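Local structure of hypothetical protein Atu2684 (Agrobacterium tumefaciens, 2AXO) at residues K171-V185 with S198-W212. The protein is of unknown function but has a thioredoxin-clan domain with a disulfide, consistent with a redox-related role. Residues are numbered along the deposited sequence; the frame is centred on the assembly and turned at random.
Sequences KADVVVAYFTREQTV and SYWHSVYDVQTVGMW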
loop_
_atom_site.group_PDB
_atom_site.type_symbol
_atom_site.label_atom_id
_atom_site.label_comp_id
_atom_site.label_asym_id
_atom_site.label_seq_id
_atom_site.Cartn_x
_atom_site.Cartn_y
_atom_site.Cartn_z
ATOM N N LYS A 171 13.335 -16.348 -20.134
ATOM C CA LYS A 171 13.452 -16.864 -18.780
ATOM C C LYS A 171 12.239 -16.463 -17.956
ATOM O O LYS A 171 11.686 -15.379 -18.130
ATOM C CB LYS A 171 14.737 -16.352 -18.117
ATOM C CG LYS A 171 15.998 -17.029 -18.636
ATOM C CD LYS A 171 17.225 -16.665 -17.820
ATOM C CE LYS A 171 17.684 -15.243 -18.091
ATOM N NZ LYS A 171 18.227 -15.078 -19.467
ATOM N N ALA A 172 11.812 -17.345 -17.068
ATOM C CA ALA A 172 10.656 -17.042 -16.242
ATOM C C ALA A 172 10.700 -17.856 -14.969
ATOM O O ALA A 172 11.282 -18.938 -14.934
ATOM C CB ALA A 172 9.370 -17.346 -17.011
ATOM N N ASP A 173 10.093 -17.335 -13.913
ATOM C CA ASP A 173 10.065 -18.074 -12.670
ATOM C C ASP A 173 8.852 -18.967 -12.686
ATOM O O ASP A 173 7.840 -18.644 -13.303
ATOM C CB ASP A 173 9.950 -17.148 -11.458
ATOM C CG ASP A 173 11.206 -16.353 -11.205
ATOM O OD1 ASP A 173 12.308 -16.905 -11.377
ATOM O OD2 ASP A 173 11.075 -15.175 -10.821
ATOM N N VAL A 174 8.967 -20.105 -12.021
ATOM C CA VAL A 174 7.842 -21.004 -11.903
ATOM C C VAL A 174 7.235 -20.592 -10.567
ATOM O O VAL A 174 7.744 -20.948 -9.506
ATOM C CB VAL A 174 8.297 -22.472 -11.859
ATOM C CG1 VAL A 174 7.092 -23.383 -11.665
ATOM C CG2 VAL A 174 9.021 -22.822 -13.158
ATOM N N VAL A 175 6.158 -19.813 -10.630
ATOM C CA VAL A 175 5.490 -19.310 -9.432
ATOM C C VAL A 175 4.242 -20.116 -9.066
ATOM O O VAL A 175 3.417 -20.419 -9.925
ATOM C CB VAL A 175 5.075 -17.826 -9.627
ATOM C CG1 VAL A 175 4.407 -17.284 -8.364
ATOM C CG2 VAL A 175 6.295 -16.990 -9.992
ATOM N N VAL A 176 4.108 -20.457 -7.789
ATOM C CA VAL A 176 2.941 -21.197 -7.331
ATOM C C VAL A 176 2.195 -20.360 -6.308
ATOM O O VAL A 176 2.768 -19.934 -5.299
ATOM C CB VAL A 176 3.314 -22.545 -6.679
ATOM C CG1 VAL A 176 2.049 -23.262 -6.203
ATOM C CG2 VAL A 176 4.069 -23.416 -7.670
ATOM N N ALA A 177 0.920 -20.120 -6.584
ATOM C CA ALA A 177 0.068 -19.346 -5.696
ATOM C C ALA A 177 -0.925 -20.317 -5.073
ATOM O O ALA A 177 -1.725 -20.946 -5.774
ATOM C CB ALA A 177 -0.665 -18.254 -6.475
ATOM N N TYR A 178 -0.851 -20.453 -3.754
ATOM C CA TYR A 178 -1.727 -21.358 -3.021
ATOM C C TYR A 178 -2.972 -20.611 -2.568
ATOM O O TYR A 178 -2.886 -19.487 -2.083
ATOM C CB TYR A 178 -0.979 -21.914 -1.807
ATOM C CG TYR A 178 0.282 -22.672 -2.171
ATOM C CD1 TYR A 178 0.226 -24.012 -2.562
ATOM C CD2 TYR A 178 1.528 -22.043 -2.146
ATOM C CE1 TYR A 178 1.385 -24.714 -2.916
ATOM C CE2 TYR A 178 2.694 -22.733 -2.500
ATOM C CZ TYR A 178 2.614 -24.064 -2.884
ATOM O OH TYR A 178 3.759 -24.738 -3.243
ATOM N N PHE A 179 -4.133 -21.236 -2.730
ATOM C CA PHE A 179 -5.374 -20.597 -2.323
ATOM C C PHE A 179 -6.364 -21.577 -1.734
ATOM O O PHE A 179 -6.222 -22.800 -1.866
ATOM C CB PHE A 179 -6.039 -19.893 -3.519
ATOM C CG PHE A 179 -6.315 -20.802 -4.683
ATOM C CD1 PHE A 179 -5.446 -20.836 -5.770
ATOM C CD2 PHE A 179 -7.432 -21.643 -4.684
ATOM C CE1 PHE A 179 -5.677 -21.693 -6.845
ATOM C CE2 PHE A 179 -7.676 -22.507 -5.751
ATOM C CZ PHE A 179 -6.797 -22.532 -6.836
ATOM N N THR A 180 -7.357 -21.021 -1.052
ATOM C CA THR A 180 -8.432 -21.812 -0.499
ATOM C C THR A 180 -9.439 -21.760 -1.639
ATOM O O THR A 180 -9.509 -20.772 -2.367
ATOM C CB THR A 180 -9.037 -21.164 0.776
ATOM O OG1 THR A 180 -9.440 -19.814 0.490
ATOM C CG2 THR A 180 -8.014 -21.158 1.903
ATOM N N ARG A 181 -10.188 -22.835 -1.819
ATOM C CA ARG A 181 -11.175 -22.897 -2.883
ATOM C C ARG A 181 -12.284 -21.884 -2.615
ATOM O O ARG A 181 -12.531 -20.986 -3.421
ATOM C CB ARG A 181 -11.732 -24.316 -2.952
ATOM C CG ARG A 181 -12.913 -24.502 -3.862
ATOM C CD ARG A 181 -12.571 -24.232 -5.307
ATOM N NE ARG A 181 -13.592 -24.813 -6.167
ATOM C CZ ARG A 181 -13.700 -24.579 -7.465
ATOM N NH1 ARG A 181 -12.843 -23.761 -8.068
ATOM N NH2 ARG A 181 -14.666 -25.166 -8.155
ATOM N N GLU A 182 -12.946 -22.030 -1.472
ATOM C CA GLU A 182 -14.009 -21.119 -1.073
ATOM C C GLU A 182 -13.925 -20.887 0.430
ATOM O O GLU A 182 -13.844 -21.836 1.201
ATOM C CB GLU A 182 -15.381 -21.695 -1.420
ATOM C CG GLU A 182 -16.516 -20.747 -1.091
ATOM C CD GLU A 182 -17.397 -21.248 0.029
ATOM O OE1 GLU A 182 -18.187 -22.187 -0.214
ATOM O OE2 GLU A 182 -17.296 -20.706 1.153
ATOM N N GLN A 183 -13.938 -19.631 0.848
ATOM C CA GLN A 183 -13.864 -19.338 2.269
ATOM C C GLN A 183 -14.928 -18.323 2.653
ATOM O O GLN A 183 -15.088 -17.296 1.993
ATOM C CB GLN A 183 -12.474 -18.807 2.628
ATOM C CG GLN A 183 -12.145 -18.878 4.109
ATOM C CD GLN A 183 -10.693 -18.551 4.392
ATOM O OE1 GLN A 183 -9.788 -19.095 3.757
ATOM N NE2 GLN A 183 -10.460 -17.666 5.355
ATOM N N THR A 184 -15.665 -18.617 3.718
ATOM C CA THR A 184 -16.709 -17.710 4.172
ATOM C C THR A 184 -16.228 -16.905 5.365
ATOM O O THR A 184 -15.525 -17.426 6.233
ATOM C CB THR A 184 -17.986 -18.474 4.573
ATOM O OG1 THR A 184 -17.672 -19.422 5.601
ATOM C CG2 THR A 184 -18.569 -19.199 3.375
ATOM N N VAL A 185 -16.600 -15.632 5.400
ATOM C CA VAL A 185 -16.215 -14.754 6.496
ATOM C C VAL A 185 -17.460 -14.063 7.037
ATOM O O VAL A 185 -18.429 -13.856 6.305
ATOM C CB VAL A 185 -15.204 -13.682 6.034
ATOM C CG1 VAL A 185 -15.850 -12.754 5.012
ATOM C CG2 VAL A 185 -14.704 -12.892 7.234
ATOM N N SER A 198 -18.840 -14.980 0.954
ATOM C CA SER A 198 -17.965 -16.010 0.416
ATOM C C SER A 198 -16.962 -15.462 -0.592
ATOM O O SER A 198 -17.307 -14.654 -1.451
ATOM C CB SER A 198 -18.803 -17.109 -0.239
ATOM O OG SER A 198 -17.984 -18.007 -0.965
ATOM N N TYR A 199 -15.716 -15.909 -0.470
ATOM C CA TYR A 199 -14.642 -15.501 -1.368
ATOM C C TYR A 199 -14.051 -16.753 -1.992
ATOM O O TYR A 199 -13.976 -17.792 -1.342
ATOM C CB TYR A 199 -13.566 -14.736 -0.597
ATOM C CG TYR A 199 -14.020 -13.367 -0.157
ATOM C CD1 TYR A 199 -14.011 -12.292 -1.044
ATOM C CD2 TYR A 199 -14.486 -13.150 1.140
ATOM C CE1 TYR A 199 -14.455 -11.034 -0.648
ATOM C CE2 TYR A 199 -14.934 -11.896 1.543
ATOM C CZ TYR A 199 -14.915 -10.847 0.647
ATOM O OH TYR A 199 -15.346 -9.606 1.045
ATOM N N TRP A 200 -13.632 -16.649 -3.250
ATOM C CA TRP A 200 -13.077 -17.795 -3.964
ATOM C C TRP A 200 -11.643 -17.583 -4.417
ATOM O O TRP A 200 -11.256 -16.476 -4.784
ATOM C CB TRP A 200 -13.945 -18.125 -5.183
ATOM C CG TRP A 200 -15.317 -18.615 -4.817
ATOM C CD1 TRP A 200 -16.359 -17.871 -4.341
ATOM C CD2 TRP A 200 -15.764 -19.973 -4.829
ATOM N NE1 TRP A 200 -17.428 -18.687 -4.054
ATOM C CE2 TRP A 200 -17.089 -19.982 -4.346
ATOM C CE3 TRP A 200 -15.173 -21.187 -5.206
ATOM C CZ2 TRP A 200 -17.833 -21.159 -4.218
ATOM C CZ3 TRP A 200 -15.911 -22.357 -5.081
ATOM C CH2 TRP A 200 -17.230 -22.332 -4.592
ATOM N N HIS A 201 -10.870 -18.667 -4.388
ATOM C CA HIS A 201 -9.470 -18.669 -4.792
ATOM C C HIS A 201 -8.621 -17.601 -4.097
ATOM O O HIS A 201 -7.773 -16.962 -4.716
ATOM C CB HIS A 201 -9.372 -18.558 -6.323
ATOM C CG HIS A 201 -9.844 -19.786 -7.045
ATOM N ND1 HIS A 201 -9.483 -20.078 -8.343
ATOM C CD2 HIS A 201 -10.627 -20.814 -6.632
ATOM C CE1 HIS A 201 -10.016 -21.236 -8.696
ATOM N NE2 HIS A 201 -10.713 -21.703 -7.677
ATOM N N SER A 202 -8.861 -17.437 -2.797
ATOM C CA SER A 202 -8.139 -16.482 -1.966
ATOM C C SER A 202 -6.724 -16.996 -1.703
ATOM O O SER A 202 -6.524 -17.986 -0.992
ATOM C CB SER A 202 -8.871 -16.273 -0.634
ATOM O OG SER A 202 -10.144 -15.687 -0.834
ATOM N N VAL A 203 -5.745 -16.313 -2.290
ATOM C CA VAL A 203 -4.343 -16.689 -2.152
ATOM C C VAL A 203 -3.787 -16.388 -0.759
ATOM O O VAL A 203 -3.930 -15.277 -0.254
ATOM C CB VAL A 203 -3.498 -15.954 -3.213
ATOM C CG1 VAL A 203 -2.023 -16.297 -3.056
ATOM C CG2 VAL A 203 -3.985 -16.337 -4.609
ATOM N N TYR A 204 -3.153 -17.384 -0.146
ATOM C CA TYR A 204 -2.576 -17.196 1.181
ATOM C C TYR A 204 -1.065 -17.380 1.209
ATOM O O TYR A 204 -0.428 -17.166 2.240
ATOM C CB TYR A 204 -3.220 -18.139 2.195
ATOM C CG TYR A 204 -3.016 -19.604 1.908
ATOM C CD1 TYR A 204 -3.955 -20.327 1.175
ATOM C CD2 TYR A 204 -1.896 -20.276 2.392
ATOM C CE1 TYR A 204 -3.788 -21.688 0.936
ATOM C CE2 TYR A 204 -1.716 -21.634 2.157
ATOM C CZ TYR A 204 -2.667 -22.335 1.432
ATOM O OH TYR A 204 -2.502 -23.684 1.222
ATOM N N ASP A 205 -0.493 -17.798 0.084
ATOM C CA ASP A 205 0.951 -17.969 -0.011
ATOM C C ASP A 205 1.375 -18.074 -1.465
ATOM O O ASP A 205 0.705 -18.711 -2.275
ATOM C CB ASP A 205 1.424 -19.208 0.760
ATOM C CG ASP A 205 2.942 -19.299 0.831
ATOM O OD1 ASP A 205 3.585 -18.254 1.076
ATOM O OD2 ASP A 205 3.496 -20.407 0.648
ATOM N N VAL A 206 2.493 -17.431 -1.784
ATOM C CA VAL A 206 3.037 -17.428 -3.138
ATOM C C VAL A 206 4.526 -17.746 -3.035
ATOM O O VAL A 206 5.226 -17.161 -2.211
ATOM C CB VAL A 206 2.886 -16.034 -3.802
ATOM C CG1 VAL A 206 3.468 -16.060 -5.206
ATOM C CG2 VAL A 206 1.418 -15.617 -3.831
ATOM N N GLN A 207 5.012 -18.668 -3.858
ATOM C CA GLN A 207 6.427 -19.021 -3.823
ATOM C C GLN A 207 6.953 -19.432 -5.186
ATOM O O GLN A 207 6.224 -19.979 -6.020
ATOM C CB GLN A 207 6.678 -20.152 -2.821
ATOM C CG GLN A 207 5.908 -21.423 -3.111
ATOM C CD GLN A 207 6.137 -22.495 -2.061
ATOM O OE1 GLN A 207 6.105 -22.221 -0.860
ATOM N NE2 GLN A 207 6.345 -23.725 -2.508
ATOM N N THR A 208 8.230 -19.151 -5.405
ATOM C CA THR A 208 8.893 -19.495 -6.650
ATOM C C THR A 208 9.551 -20.845 -6.427
ATOM O O THR A 208 10.366 -21.000 -5.519
ATOM C CB THR A 208 9.949 -18.448 -7.006
ATOM O OG1 THR A 208 9.311 -17.175 -7.163
ATOM C CG2 THR A 208 10.655 -18.822 -8.297
ATOM N N VAL A 209 9.201 -21.819 -7.258
ATOM C CA VAL A 209 9.722 -23.169 -7.098
ATOM C C VAL A 209 10.832 -23.560 -8.068
ATOM O O VAL A 209 11.376 -24.664 -7.993
ATOM C CB VAL A 209 8.559 -24.173 -7.193
ATOM C CG1 VAL A 209 9.049 -25.586 -6.975
ATOM C CG2 VAL A 209 7.505 -23.817 -6.155
ATOM N N GLY A 210 11.188 -22.649 -8.963
ATOM C CA GLY A 210 12.239 -22.951 -9.914
ATOM C C GLY A 210 12.311 -21.909 -11.007
ATOM O O GLY A 210 11.531 -20.955 -11.023
HETATM N N MSE A 211 13.254 -22.092 -11.919
HETATM C CA MSE A 211 13.431 -21.165 -13.023
HETATM C C MSE A 211 13.324 -21.902 -14.347
HETATM O O MSE A 211 13.875 -22.988 -14.513
HETATM C CB MSE A 211 14.797 -20.493 -12.916
HETATM C CG MSE A 211 15.155 -19.620 -14.095
HETATM SE SE MSE A 211 16.902 -18.845 -13.842
HETATM C CE MSE A 211 17.918 -20.490 -13.799
ATOM N N TRP A 212 12.602 -21.303 -15.287
ATOM C CA TRP A 212 12.417 -21.878 -16.614
ATOM C C TRP A 212 13.327 -21.099 -17.556
ATOM O O TRP A 212 13.412 -19.878 -17.452
ATOM C CB TRP A 212 10.957 -21.716 -17.033
ATOM C CG TRP A 212 10.614 -22.189 -18.409
ATOM C CD1 TRP A 212 10.489 -23.482 -18.831
ATOM C CD2 TRP A 212 10.235 -21.366 -19.516
ATOM N NE1 TRP A 212 10.041 -23.516 -20.132
ATOM C CE2 TRP A 212 9.875 -22.231 -20.577
ATOM C CE3 TRP A 212 10.158 -19.980 -19.716
ATOM C CZ2 TRP A 212 9.440 -21.752 -21.818
ATOM C CZ3 TRP A 212 9.724 -19.506 -20.959
ATOM C CH2 TRP A 212 9.371 -20.393 -21.988
HETATM O O HOH W 1 -11.157 -18.283 -1.037
#
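Phe179 and His201 stack face to face at the corner of a long, bent antiparallel beta hairpin, whose strand 202-212 forms one edge of a four-stranded antiparallel sheet, while strand 172-180 pairs on its other side with strand 232-241. Ring centroids lie 4.2 Å apart with planes at 22°, and His201 CB sits over the Phe179 ring in a CH-pi contact. Phe179 reaches this place with CG between its backbone N and carbonyl carbon (chi1 57°). The imidazole is gripped at both nitrogens: NE2 accepts from Arg181 NH1 at 3.0 Å, a bent bond in the guanidinium plane, and ND1 is bonded to Gly75 O, which fixes the ring's rotation. Leu76 and Ile68 pack around this buried pair. A beta bulge shifts the register between Tyr178 and Phe179; just before it, Tyr178 CB lies over the Tyr204 ring, and Gln207 CG and CD meet the edge of the Tyr178 ring, the amide almost perpendicular to it. Lys228 forms a salt bridge with Asp205 and a cation-pi contact with Tyr178. The solvent side is looser: Met211 and Thr184 touch only lightly, although the backbone pairing of Ala172 and Trp212 stays tight. Glu182 CB sits 3.5 Å above the centroid of the Trp200 six-membered ring. At the corner a water bridges the strands, accepting from Ser202 N and, at 2.8 Å, from Thr180 OG1, and donating to Tyr199 O.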